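Local coordinates for glutathione S-transferase (Burkholderia xenovorans, PDB 2DSA), which binds glutathione and reductively dechlorinates metabolites of polychlorinated biphenyls, and probably has the general transferase activity of its family, at residues L55-D58 against D59-L63; D75-P78 against G79-L82; R91-L94 against Q95-L98; I170-S173 against P174-S177; Q179-Q182 against G183-G186. All coordinates share one frame; numbering follows the deposited sequence.

Contact 1: residues L55-D58 against D59-L63; sequences LQLD and DGRTL
This is the tip of a beta hairpin at the edge of the thioredoxin-like sheet, where strand 54-56 turns back into strand 62-64. Leu55 and Leu63 form an antiparallel hydrogen-bonded pair. Leu55 N reaches Leu63 O at 2.8 Å, and the reverse bond from Leu63 N to Leu55 O is just as short. Gln56 and Thr62 follow as a non-hydrogen-bonded pair. Their side chains run side by side on the same face, with Gln56 NE2 3.8 Å from Thr62 CG2. Gln56 OE1 is hydrogen-bonded to Tyr4 OH.

A type I turn from Leu57 to Gly60 closes the hairpin. Leu57 O accepts from Gly60 N at 2.8 Å, while Leu57 N donates to Arg61 O at 2.7 Å. One residue thus pairs with two, which is a G1 beta bulge. Gly60 has a positive phi of 101°, which suits glycine at this place.

Asp59 CG sits between its backbone N and carbonyl carbon (chi1 60°), which turns the carboxylate back over the turn. OD2 of Asp59 accepts from Arg61 N at 3.0 Å, an Asx turn. OD1 of Asp59 makes a salt bridge to Arg61 NH1 at 2.6 Å. Leu57 CD1 lies obliquely by the guanidinium, 3.6 Å from Arg61 NH1.

Phe89 of the second subunit packs on Leu57 and makes a cation-pi contact with Arg61. The Asp59 carboxylate grips both the backbone and the side chain of Arg61. This probably steadies the guanidinium and partly balances its charge where the subunits meet.

Contact 2: residues D75-P78 against G79-L82; sequences DQVP and GKQL
Val77 and Lys80 meet in a short 3-10 turn, just after helix 66-76. The turn begins the loop that leads from the thioredoxin-like domain to helix 89-109 of the all-helical domain. Two successive backbone bonds span three residues each. Lys80 N donates to Val77 O at 2.9 Å, and Gln81 N donates to Pro78 O at 3.1 Å. In both, the donor stands well above the carbonyl plane, 65° out of it at Pro78 O, consistent with the tight winding.

The side chains of Val77 and Lys80 lie alongside and point the same way. CG1 of Val77 is anti to its own N (chi1 -164°), and this branch meets the lysine chain, 3.6 Å from Lys80 CD. The touch is by the aliphatic part of the lysine. The other neighbours of Val77 include Ala21 of helix 12-21 and Leu23. Gln81 has positive phi and psi, so the chain leaves the 3-10 course there, and Leu82 turns in to pack on Glu20 and Ala21.

A water bridges the end of the turn: it donates to Val77 O at 3.0 Å and accepts from Leu82 N at 2.8 Å.

Contact 3: residues R91-L94 against Q95-L98; sequences RYHL and QQWL
Four successive backbone bonds, from Gln95, Gln96, Trp97 and Leu98 back to Arg91, Tyr92, His93 and Leu94, make this one regular alpha-helical stretch of helix 89-109. The shortest is Leu98 N to Leu94 O at 2.7 Å.

Gln95 lies between Arg91 and Tyr92. It runs alongside Tyr92, and its OE1 comes within 3.4 Å of Tyr92 CD2, with the amide and ring planes 76° apart. Its NE2 is 4.0 Å from Arg91 NE. Both nitrogens donate to Gln71 OE1 of helix 66-76. Arg91 NH1 also bonds Pro84 O and forms a salt bridge with Asp75.

His93 and Trp97 point the same way. His93 CG is anti to the backbone N (chi1 -164°), which tilts the imidazole toward the indole, one turn on. Their planes are 45° apart, so the pair is oblique, and the centroid of the His93 ring is 5.1 Å from that of the five-membered ring of Trp97. His93 ND1 is hydrogen-bonded to Glu90 OE2.

Leu94 CG and Leu98 CD1 touch at 4.1 Å. Both leucines face inward: Leu94 packs on helix 153-163 and Leu98 on Tyr157 and helix 66-76.

The helix also belongs to the dimer interface. Tyr92 OH bonds Asp75 of the second subunit, and Gln95 packs on Gln95 of that subunit. The buried polar ends thus find partners across the domain and subunit boundaries. The Glu90 carboxylate may favour a protonated imidazole at His93.

Contact 4: residues I170-S173 against P174-S177; sequences IDLS and PWPS
The Trp175 indole meets Leu172 CA at its edge, near the ring plane, with CE3 of Trp175 3.7 Å from that atom. Over one face sits CB of the neighbouring Pro174, 4.0 Å above the plane and over the ring centre. Asp171 O approaches obliquely and lies 3.3 Å from Trp175 CZ3. The Leu172 side chain crosses the indole at about a right angle, with Leu172 CD2 3.9 Å from Trp175 CE3. Asn130, Leu133 and Ala137 of helix 119-139 also touch the indole.

Trp175 CG lies anti to the carbonyl carbon; chi1 -51° and chi2 -71° together lay the benzene part of the indole against the turn. There the backbone closes with Trp175 N donating to Leu172 O at 2.9 Å. The donor stands well above the carbonyl plane.

On the solvent side, Ser173 OG donates to Asp171 OD2 at 2.6 Å, on the syn side of the carboxylate but 28° out of its plane. The same oxygen takes a weak bond from Ser173 N at 3.3 Å. One carboxylate oxygen so holds both groups of the serine.

This is a type I beta turn, Leu172 to Trp175, that feeds straight into helix 176-186 of the C-terminal domain. Trp175 is at the N-cap position and Pro176 begins the helix.

Contact 5: residues Q179-Q182 against G183-G186; sequences QAFQ and GRVG
Phe181, Arg184 and Val185 meet within helix 176-186, in the all-helical C-terminal domain of the glutathione transferase fold. Backbone bonds come first. Each amide from Gly183 to Gly186 donates to the carbonyl four residues earlier. The bonds shorten along the stretch. Gly183 N is 3.2 Å from Gln179 O. Gly186 N is 2.8 Å from Gln182 O.

The apolar contact is between Phe181 and Val185, which lie side by side. One branch of the valine does the touching, in a CH-pi contact over the ring. Val185 CG2 is 3.9 Å from the Phe181 ring centroid and 22° off the ring normal. Leu158 and Leu162 of helix 153-163 also pack on Phe181, and Phe159 packs on Val185, so this side of the helix faces the domain interior.

The charged group takes another route. The Arg184 chain bends at chi2 and chi3 (chi3 48°), folding the guanidinium back along the helix. Phe181 CA and Ala180 O lie over one of its faces. NH2 of Arg184 lies at the edge of the Phe181 ring, with the ring and guanidinium planes 69° apart. This NH2 donates to Pro144 O, and the same nitrogen of Arg184 rests 3.4 Å from Phe181 CA.

All five contacts are local and follow one another in series along the chain. None encloses or crosses another. Contact 1 closes the hairpin of strands 54-56 and 62-64. Helix 66-76 then leads to contact 2, where the loop toward helix 89-109 begins. Contact 3 lies on that helix and touches contact 2 through a salt bridge, Asp75 OD2 to Arg91 NH1 at 2.9 Å. Contacts 1 and 3 both reach the second subunit. Contacts 4 and 5 share helix 176-186, on the opposite side of the chain's centre from contact 1. They touch where Leu172 packs on Gln179 and Gln182. The centres of contacts 1 and 4 are about 38 Å apart.

Contact 1: residues L55-D58 against D59-L63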
loop_
_atom_site.group_PDB
_atom_site.type_symbol
_atom_site.label_atom_id
_atom_site.label_comp_id
_atom_site.label_asym_id
_atom_site.label_seq_id
_atom_site.Cartn_x
_atom_site.Cartn_y
_atom_site.Cartn_z
ATOM N N LEU A 55 -15.215 2.173 -3.814
ATOM C CA LEU A 55 -16.236 1.224 -4.222
ATOM C C LEU A 55 -17.356 1.257 -3.211
ATOM O O LEU A 55 -17.125 1.100 -2.010
ATOM C CB LEU A 55 -15.675 -0.198 -4.361
ATOM C CG LEU A 55 -16.631 -1.286 -4.878
ATOM C CD1 LEU A 55 -16.822 -1.209 -6.393
ATOM C CD2 LEU A 55 -16.132 -2.660 -4.466
ATOM N N GLN A 56 -18.570 1.494 -3.709
ATOM C CA GLN A 56 -19.764 1.517 -2.873
ATOM C C GLN A 56 -20.513 0.220 -3.171
ATOM O O GLN A 56 -20.840 -0.044 -4.326
ATOM C CB GLN A 56 -20.628 2.736 -3.196
ATOM C CG GLN A 56 -21.763 3.034 -2.175
ATOM C CD GLN A 56 -22.108 4.529 -2.108
ATOM O OE1 GLN A 56 -22.267 5.173 -3.134
ATOM N NE2 GLN A 56 -22.209 5.080 -0.889
ATOM N N LEU A 57 -20.734 -0.603 -2.145
ATOM C CA LEU A 57 -21.436 -1.876 -2.331
ATOM C C LEU A 57 -22.932 -1.647 -2.375
ATOM O O LEU A 57 -23.434 -0.651 -1.847
ATOM C CB LEU A 57 -21.128 -2.891 -1.224
ATOM C CG LEU A 57 -19.703 -3.228 -0.789
ATOM C CD1 LEU A 57 -19.717 -4.408 0.167
ATOM C CD2 LEU A 57 -18.817 -3.505 -1.980
ATOM N N ASP A 58 -23.625 -2.597 -3.001
ATOM C CA ASP A 58 -25.083 -2.616 -3.079
ATOM C C ASP A 58 -25.757 -2.160 -1.766
ATOM O O ASP A 58 -26.640 -1.299 -1.774
ATOM C CB ASP A 58 -25.548 -4.022 -3.512
ATOM C CG ASP A 58 -25.205 -4.339 -4.984
ATOM O OD1 ASP A 58 -25.087 -5.534 -5.347
ATOM O OD2 ASP A 58 -25.056 -3.392 -5.789
ATOM N N ASP A 59 -25.291 -2.699 -0.641
ATOM C CA ASP A 59 -25.892 -2.431 0.671
ATOM C C ASP A 59 -25.513 -1.099 1.318
ATOM O O ASP A 59 -25.936 -0.820 2.441
ATOM C CB ASP A 59 -25.591 -3.597 1.632
ATOM C CG ASP A 59 -24.092 -3.819 1.849
ATOM O OD1 ASP A 59 -23.655 -4.991 1.853
ATOM O OD2 ASP A 59 -23.349 -2.829 2.012
ATOM N N GLY A 60 -24.711 -0.286 0.626
ATOM C CA GLY A 60 -24.290 1.022 1.142
ATOM C C GLY A 60 -22.880 1.100 1.733
ATOM O O GLY A 60 -22.324 2.192 1.894
ATOM N N ARG A 61 -22.291 -0.044 2.077
ATOM C CA ARG A 61 -20.915 -0.061 2.580
ATOM C C ARG A 61 -19.920 0.458 1.546
ATOM O O ARG A 61 -20.144 0.346 0.330
ATOM C CB ARG A 61 -20.518 -1.459 3.029
ATOM C CG ARG A 61 -20.817 -1.692 4.482
ATOM C CD ARG A 61 -21.686 -2.888 4.639
ATOM N NE ARG A 61 -20.991 -4.074 5.105
ATOM C CZ ARG A 61 -20.881 -5.207 4.414
ATOM N NH1 ARG A 61 -21.392 -5.305 3.193
ATOM N NH2 ARG A 61 -20.250 -6.243 4.957
ATOM N N THR A 62 -18.832 1.047 2.036
ATOM C CA THR A 62 -17.786 1.547 1.139
ATOM C C THR A 62 -16.423 0.921 1.406
ATOM O O THR A 62 -16.125 0.487 2.517
ATOM C CB THR A 62 -17.682 3.093 1.101
ATOM O OG1 THR A 62 -17.381 3.607 2.405
ATOM C CG2 THR A 62 -18.981 3.694 0.570
ATOM N N LEU A 63 -15.615 0.896 0.356
ATOM C CA LEU A 63 -14.249 0.466 0.450
ATOM C C LEU A 63 -13.406 1.488 -0.291
ATOM O O LEU A 63 -13.746 1.885 -1.392
ATOM C CB LEU A 63 -14.139 -0.917 -0.191
ATOM C CG LEU A 63 -13.147 -1.994 0.197
ATOM C CD1 LEU A 63 -12.906 -2.035 1.711
ATOM C CD2 LEU A 63 -13.718 -3.344 -0.345
#

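Contact 2: residues D75-P78 against G79-L82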
loop_
_atom_site.group_PDB
_atom_site.type_symbol
_atom_site.label_atom_id
_atom_site.label_comp_id
_atom_site.label_asym_id
_atom_site.label_seq_id
_atom_site.Cartn_x
_atom_site.Cartn_y
_atom_site.Cartn_z
ATOM N N ASP A 75 -12.252 -11.421 -5.537
ATOM C CA ASP A 75 -12.830 -12.460 -4.676
ATOM C C ASP A 75 -14.304 -12.748 -4.997
ATOM O O ASP A 75 -14.823 -13.786 -4.591
ATOM C CB ASP A 75 -12.682 -12.090 -3.196
ATOM C CG ASP A 75 -11.247 -12.259 -2.681
ATOM O OD1 ASP A 75 -10.966 -11.775 -1.566
ATOM O OD2 ASP A 75 -10.417 -12.890 -3.370
ATOM N N GLN A 76 -14.951 -11.833 -5.720
ATOM C CA GLN A 76 -16.333 -12.015 -6.161
ATOM C C GLN A 76 -16.435 -13.055 -7.270
ATOM O O GLN A 76 -17.467 -13.713 -7.404
ATOM C CB GLN A 76 -16.971 -10.686 -6.612
ATOM C CG GLN A 76 -16.984 -9.579 -5.550
ATOM C CD GLN A 76 -17.237 -10.092 -4.129
ATOM O OE1 GLN A 76 -18.341 -10.556 -3.803
ATOM N NE2 GLN A 76 -16.208 -10.003 -3.272
ATOM N N VAL A 77 -15.374 -13.207 -8.064
ATOM C CA VAL A 77 -15.389 -14.149 -9.189
ATOM C C VAL A 77 -14.155 -15.067 -9.196
ATOM O O VAL A 77 -13.311 -14.973 -10.093
ATOM C CB VAL A 77 -15.571 -13.435 -10.572
ATOM C CG1 VAL A 77 -15.983 -14.434 -11.648
ATOM C CG2 VAL A 77 -16.633 -12.342 -10.510
ATOM N N PRO A 78 -14.061 -15.980 -8.206
ATOM C CA PRO A 78 -12.866 -16.831 -8.088
ATOM C C PRO A 78 -12.588 -17.684 -9.318
ATOM O O PRO A 78 -11.430 -18.029 -9.570
ATOM C CB PRO A 78 -13.162 -17.713 -6.874
ATOM C CG PRO A 78 -14.641 -17.588 -6.633
ATOM C CD PRO A 78 -15.041 -16.247 -7.133
ATOM N N GLY A 79 -13.638 -18.007 -10.079
ATOM C CA GLY A 79 -13.497 -18.756 -11.334
ATOM C C GLY A 79 -12.593 -18.048 -12.337
ATOM O O GLY A 79 -11.914 -18.694 -13.145
ATOM N N LYS A 80 -12.578 -16.715 -12.279
ATOM C CA LYS A 80 -11.774 -15.924 -13.198
ATOM C C LYS A 80 -10.293 -15.822 -12.812
ATOM O O LYS A 80 -9.466 -15.429 -13.639
ATOM C CB LYS A 80 -12.444 -14.580 -13.478
ATOM C CG LYS A 80 -13.552 -14.748 -14.529
ATOM C CD LYS A 80 -14.396 -13.523 -14.739
ATOM C CE LYS A 80 -15.537 -13.830 -15.709
ATOM N NZ LYS A 80 -15.109 -13.795 -17.152
ATOM N N GLN A 81 -9.966 -16.200 -11.570
ATOM C CA GLN A 81 -8.580 -16.237 -11.070
ATOM C C GLN A 81 -7.859 -14.895 -11.211
ATOM O O GLN A 81 -6.681 -14.839 -11.577
ATOM C CB GLN A 81 -7.779 -17.345 -11.764
ATOM C CG GLN A 81 -8.507 -18.675 -11.827
ATOM C CD GLN A 81 -7.734 -19.706 -12.598
ATOM O OE1 GLN A 81 -7.962 -19.905 -13.797
ATOM N NE2 GLN A 81 -6.798 -20.367 -11.922
ATOM N N LEU A 82 -8.582 -13.820 -10.926
ATOM C CA LEU A 82 -7.998 -12.491 -10.900
ATOM C C LEU A 82 -7.096 -12.239 -9.684
ATOM O O LEU A 82 -6.372 -11.243 -9.642
ATOM C CB LEU A 82 -9.088 -11.426 -11.009
ATOM C CG LEU A 82 -9.817 -11.436 -12.355
ATOM C CD1 LEU A 82 -11.010 -10.496 -12.318
ATOM C CD2 LEU A 82 -8.863 -11.134 -13.528
HETATM O O HOH W 1 -10.631 -14.238 -9.085
#

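Contact 3: residues R91-L94 against Q95-L98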
loop_
_atom_site.group_PDB
_atom_site.type_symbol
_atom_site.label_atom_id
_atom_site.label_comp_id
_atom_site.label_asym_id
_atom_site.label_seq_id
_atom_site.Cartn_x
_atom_site.Cartn_y
_atom_site.Cartn_z
ATOM N N ARG A 91 -1.296 -15.472 -2.737
ATOM C CA ARG A 91 -2.160 -14.322 -2.396
ATOM C C ARG A 91 -1.397 -13.241 -1.592
ATOM O O ARG A 91 -1.585 -12.047 -1.832
ATOM C CB ARG A 91 -3.440 -14.789 -1.684
ATOM C CG ARG A 91 -4.451 -13.675 -1.341
ATOM C CD ARG A 91 -4.792 -12.743 -2.514
ATOM N NE ARG A 91 -5.861 -11.817 -2.152
ATOM C CZ ARG A 91 -7.157 -12.048 -2.357
ATOM N NH1 ARG A 91 -7.550 -13.178 -2.931
ATOM N NH2 ARG A 91 -8.059 -11.158 -1.973
ATOM N N TYR A 92 -0.537 -13.653 -0.659
ATOM C CA TYR A 92 0.368 -12.694 0.042
ATOM C C TYR A 92 1.340 -12.031 -0.922
ATOM O O TYR A 92 1.613 -10.834 -0.841
ATOM C CB TYR A 92 1.099 -13.335 1.231
ATOM C CG TYR A 92 0.138 -13.981 2.203
ATOM C CD1 TYR A 92 -0.029 -15.365 2.223
ATOM C CD2 TYR A 92 -0.644 -13.210 3.062
ATOM C CE1 TYR A 92 -0.935 -15.966 3.083
ATOM C CE2 TYR A 92 -1.549 -13.803 3.933
ATOM C CZ TYR A 92 -1.690 -15.183 3.932
ATOM O OH TYR A 92 -2.581 -15.784 4.783
ATOM N N HIS A 93 1.830 -12.829 -1.857
ATOM C CA HIS A 93 2.658 -12.350 -2.942
ATOM C C HIS A 93 1.931 -11.300 -3.833
ATOM O O HIS A 93 2.538 -10.316 -4.259
ATOM C CB HIS A 93 3.166 -13.557 -3.744
ATOM C CG HIS A 93 4.319 -13.250 -4.651
ATOM N ND1 HIS A 93 4.673 -14.070 -5.706
ATOM C CD2 HIS A 93 5.194 -12.216 -4.669
ATOM C CE1 HIS A 93 5.714 -13.552 -6.332
ATOM N NE2 HIS A 93 6.048 -12.426 -5.725
ATOM N N LEU A 94 0.637 -11.499 -4.096
ATOM C CA LEU A 94 -0.174 -10.458 -4.746
ATOM C C LEU A 94 -0.236 -9.146 -3.913
ATOM O O LEU A 94 -0.131 -8.039 -4.467
ATOM C CB LEU A 94 -1.600 -10.970 -5.023
ATOM C CG LEU A 94 -2.597 -9.944 -5.578
ATOM C CD1 LEU A 94 -2.441 -9.853 -7.060
ATOM C CD2 LEU A 94 -4.042 -10.315 -5.252
ATOM N N GLN A 95 -0.424 -9.280 -2.602
ATOM C CA GLN A 95 -0.518 -8.130 -1.700
ATOM C C GLN A 95 0.802 -7.366 -1.603
ATOM O O GLN A 95 0.810 -6.133 -1.438
ATOM C CB GLN A 95 -0.971 -8.586 -0.304
ATOM C CG GLN A 95 -2.371 -9.165 -0.351
ATOM C CD GLN A 95 -2.763 -9.946 0.869
ATOM O OE1 GLN A 95 -1.923 -10.370 1.680
ATOM N NE2 GLN A 95 -4.057 -10.172 0.998
ATOM N N GLN A 96 1.899 -8.121 -1.667
ATOM C CA GLN A 96 3.239 -7.559 -1.800
ATOM C C GLN A 96 3.306 -6.695 -3.046
ATOM O O GLN A 96 3.632 -5.525 -2.956
ATOM C CB GLN A 96 4.280 -8.688 -1.883
ATOM C CG GLN A 96 5.689 -8.201 -2.239
ATOM C CD GLN A 96 6.632 -9.352 -2.568
ATOM O OE1 GLN A 96 7.197 -9.408 -3.662
ATOM N NE2 GLN A 96 6.751 -10.304 -1.650
ATOM N N TRP A 97 2.976 -7.273 -4.206
ATOM C CA TRP A 97 2.999 -6.521 -5.453
ATOM C C TRP A 97 2.055 -5.333 -5.462
ATOM O O TRP A 97 2.448 -4.244 -5.916
ATOM C CB TRP A 97 2.825 -7.414 -6.680
ATOM C CG TRP A 97 4.137 -7.993 -7.108
ATOM C CD1 TRP A 97 4.513 -9.310 -7.049
ATOM C CD2 TRP A 97 5.278 -7.268 -7.604
ATOM N NE1 TRP A 97 5.806 -9.446 -7.500
ATOM C CE2 TRP A 97 6.301 -8.213 -7.840
ATOM C CE3 TRP A 97 5.524 -5.915 -7.896
ATOM C CZ2 TRP A 97 7.564 -7.850 -8.349
ATOM C CZ3 TRP A 97 6.777 -5.551 -8.412
ATOM C CH2 TRP A 97 7.780 -6.520 -8.626
ATOM N N LEU A 98 0.840 -5.513 -4.928
ATOM C CA LEU A 98 -0.123 -4.407 -4.839
ATOM C C LEU A 98 0.389 -3.254 -3.961
ATOM O O LEU A 98 0.218 -2.099 -4.310
ATOM C CB LEU A 98 -1.495 -4.882 -4.338
ATOM C CG LEU A 98 -2.369 -5.777 -5.227
ATOM C CD1 LEU A 98 -3.629 -6.189 -4.459
ATOM C CD2 LEU A 98 -2.745 -5.072 -6.542
#

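Contact 4: residues I170-S173 against P174-S177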
loop_
_atom_site.group_PDB
_atom_site.type_symbol
_atom_site.label_atom_id
_atom_site.label_comp_id
_atom_site.label_asym_id
_atom_site.label_seq_id
_atom_site.Cartn_x
_atom_site.Cartn_y
_atom_site.Cartn_z
ATOM N N ILE A 170 7.682 10.346 -19.136
ATOM C CA ILE A 170 8.572 9.234 -18.764
ATOM C C ILE A 170 8.718 8.251 -19.917
ATOM O O ILE A 170 7.735 7.657 -20.406
ATOM C CB ILE A 170 8.145 8.509 -17.453
ATOM C CG1 ILE A 170 8.283 9.459 -16.261
ATOM C CG2 ILE A 170 8.996 7.254 -17.224
ATOM C CD1 ILE A 170 7.501 9.061 -15.029
ATOM N N ASP A 171 9.960 8.109 -20.362
ATOM C CA ASP A 171 10.299 7.209 -21.441
ATOM C C ASP A 171 10.499 5.819 -20.857
ATOM O O ASP A 171 11.268 5.645 -19.915
ATOM C CB ASP A 171 11.582 7.686 -22.131
ATOM C CG ASP A 171 11.808 7.024 -23.477
ATOM O OD1 ASP A 171 12.931 7.149 -24.006
ATOM O OD2 ASP A 171 10.874 6.386 -24.017
ATOM N N LEU A 172 9.788 4.845 -21.416
ATOM C CA LEU A 172 9.903 3.451 -20.981
ATOM C C LEU A 172 10.816 2.647 -21.914
ATOM O O LEU A 172 10.931 1.426 -21.789
ATOM C CB LEU A 172 8.513 2.803 -20.861
ATOM C CG LEU A 172 7.520 3.408 -19.854
ATOM C CD1 LEU A 172 6.239 2.612 -19.886
ATOM C CD2 LEU A 172 8.082 3.467 -18.427
ATOM N N SER A 173 11.476 3.359 -22.829
ATOM C CA SER A 173 12.421 2.784 -23.806
ATOM C C SER A 173 13.561 1.939 -23.207
ATOM O O SER A 173 13.932 0.927 -23.800
ATOM C CB SER A 173 13.004 3.887 -24.698
ATOM O OG SER A 173 11.988 4.497 -25.489
ATOM N N PRO A 174 14.109 2.346 -22.038
ATOM C CA PRO A 174 15.122 1.532 -21.362
ATOM C C PRO A 174 14.562 0.201 -20.840
ATOM O O PRO A 174 15.326 -0.701 -20.510
ATOM C CB PRO A 174 15.537 2.407 -20.173
ATOM C CG PRO A 174 15.053 3.764 -20.480
ATOM C CD PRO A 174 13.827 3.578 -21.280
ATOM N N TRP A 175 13.235 0.082 -20.780
ATOM C CA TRP A 175 12.579 -1.116 -20.248
ATOM C C TRP A 175 11.620 -1.758 -21.241
ATOM O O TRP A 175 10.406 -1.686 -21.063
ATOM C CB TRP A 175 11.844 -0.779 -18.958
ATOM C CG TRP A 175 12.710 -0.052 -17.974
ATOM C CD1 TRP A 175 13.749 -0.574 -17.257
ATOM C CD2 TRP A 175 12.629 1.329 -17.619
ATOM N NE1 TRP A 175 14.310 0.395 -16.469
ATOM C CE2 TRP A 175 13.642 1.573 -16.665
ATOM C CE3 TRP A 175 11.789 2.386 -18.005
ATOM C CZ2 TRP A 175 13.847 2.829 -16.090
ATOM C CZ3 TRP A 175 11.995 3.642 -17.431
ATOM C CH2 TRP A 175 13.013 3.849 -16.480
ATOM N N PRO A 176 12.172 -2.395 -22.288
ATOM C CA PRO A 176 11.379 -3.103 -23.283
ATOM C C PRO A 176 10.407 -4.150 -22.720
ATOM O O PRO A 176 9.355 -4.362 -23.309
ATOM C CB PRO A 176 12.440 -3.765 -24.181
ATOM C CG PRO A 176 13.738 -3.580 -23.502
ATOM C CD PRO A 176 13.613 -2.437 -22.608
ATOM N N SER A 177 10.745 -4.797 -21.604
ATOM C CA SER A 177 9.820 -5.768 -20.974
ATOM C C SER A 177 8.528 -5.118 -20.415
ATOM O O SER A 177 7.478 -5.772 -20.338
ATOM C CB SER A 177 10.534 -6.610 -19.905
ATOM O OG SER A 177 10.815 -5.827 -18.759
#

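Contact 5: residues Q179-Q182 against G183-G186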
loop_
_atom_site.group_PDB
_atom_site.type_symbol
_atom_site.label_atom_id
_atom_site.label_comp_id
_atom_site.label_asym_id
_atom_site.label_seq_id
_atom_site.Cartn_x
_atom_site.Cartn_y
_atom_site.Cartn_z
ATOM N N GLN A 179 7.109 -2.254 -21.865
ATOM C CA GLN A 179 6.354 -1.982 -23.094
ATOM C C GLN A 179 5.695 -3.246 -23.632
ATOM O O GLN A 179 4.567 -3.210 -24.111
ATOM C CB GLN A 179 7.268 -1.377 -24.156
ATOM C CG GLN A 179 7.784 -0.006 -23.802
ATOM C CD GLN A 179 8.916 0.435 -24.698
ATOM O OE1 GLN A 179 9.772 -0.367 -25.079
ATOM N NE2 GLN A 179 8.943 1.726 -25.022
ATOM N N ALA A 180 6.414 -4.361 -23.556
ATOM C CA ALA A 180 5.873 -5.666 -23.923
ATOM C C ALA A 180 4.680 -6.016 -23.034
ATOM O O ALA A 180 3.666 -6.521 -23.518
ATOM C CB ALA A 180 6.945 -6.732 -23.817
ATOM N N PHE A 181 4.809 -5.725 -21.742
ATOM C CA PHE A 181 3.738 -5.940 -20.766
ATOM C C PHE A 181 2.518 -5.071 -21.077
ATOM O O PHE A 181 1.390 -5.549 -21.010
ATOM C CB PHE A 181 4.268 -5.692 -19.343
ATOM C CG PHE A 181 3.195 -5.606 -18.288
ATOM C CD1 PHE A 181 2.743 -6.751 -17.639
ATOM C CD2 PHE A 181 2.661 -4.368 -17.921
ATOM C CE1 PHE A 181 1.762 -6.664 -16.653
ATOM C CE2 PHE A 181 1.683 -4.274 -16.942
ATOM C CZ PHE A 181 1.237 -5.419 -16.308
ATOM N N GLN A 182 2.750 -3.808 -21.432
ATOM C CA GLN A 182 1.666 -2.890 -21.805
ATOM C C GLN A 182 0.826 -3.409 -22.960
ATOM O O GLN A 182 -0.401 -3.304 -22.933
ATOM C CB GLN A 182 2.221 -1.524 -22.170
ATOM C CG GLN A 182 2.672 -0.728 -20.981
ATOM C CD GLN A 182 3.213 0.621 -21.362
ATOM O OE1 GLN A 182 2.751 1.653 -20.867
ATOM N NE2 GLN A 182 4.192 0.632 -22.261
ATOM N N GLY A 183 1.492 -3.968 -23.970
ATOM C CA GLY A 183 0.808 -4.512 -25.137
ATOM C C GLY A 183 0.068 -5.804 -24.846
ATOM O O GLY A 183 -0.964 -6.088 -25.447
ATOM N N ARG A 184 0.614 -6.582 -23.918
ATOM C CA ARG A 184 0.034 -7.834 -23.462
ATOM C C ARG A 184 -1.285 -7.596 -22.717
ATOM O O ARG A 184 -2.270 -8.297 -22.949
ATOM C CB ARG A 184 1.042 -8.535 -22.548
ATOM C CG ARG A 184 0.830 -10.015 -22.374
ATOM C CD ARG A 184 2.153 -10.747 -22.170
ATOM N NE ARG A 184 2.983 -10.082 -21.175
ATOM C CZ ARG A 184 4.245 -9.699 -21.357
ATOM N NH1 ARG A 184 4.890 -9.924 -22.502
ATOM N NH2 ARG A 184 4.868 -9.101 -20.361
ATOM N N VAL A 185 -1.293 -6.601 -21.830
ATOM C CA VAL A 185 -2.455 -6.272 -21.012
ATOM C C VAL A 185 -3.436 -5.349 -21.738
ATOM O O VAL A 185 -4.649 -5.572 -21.692
ATOM C CB VAL A 185 -2.035 -5.650 -19.653
ATOM C CG1 VAL A 185 -3.259 -5.260 -18.832
ATOM C CG2 VAL A 185 -1.181 -6.617 -18.866
ATOM N N GLY A 186 -2.901 -4.318 -22.395
ATOM C CA GLY A 186 -3.694 -3.310 -23.088
ATOM C C GLY A 186 -4.537 -3.866 -24.210
ATOM O O GLY A 186 -5.502 -3.223 -24.640
#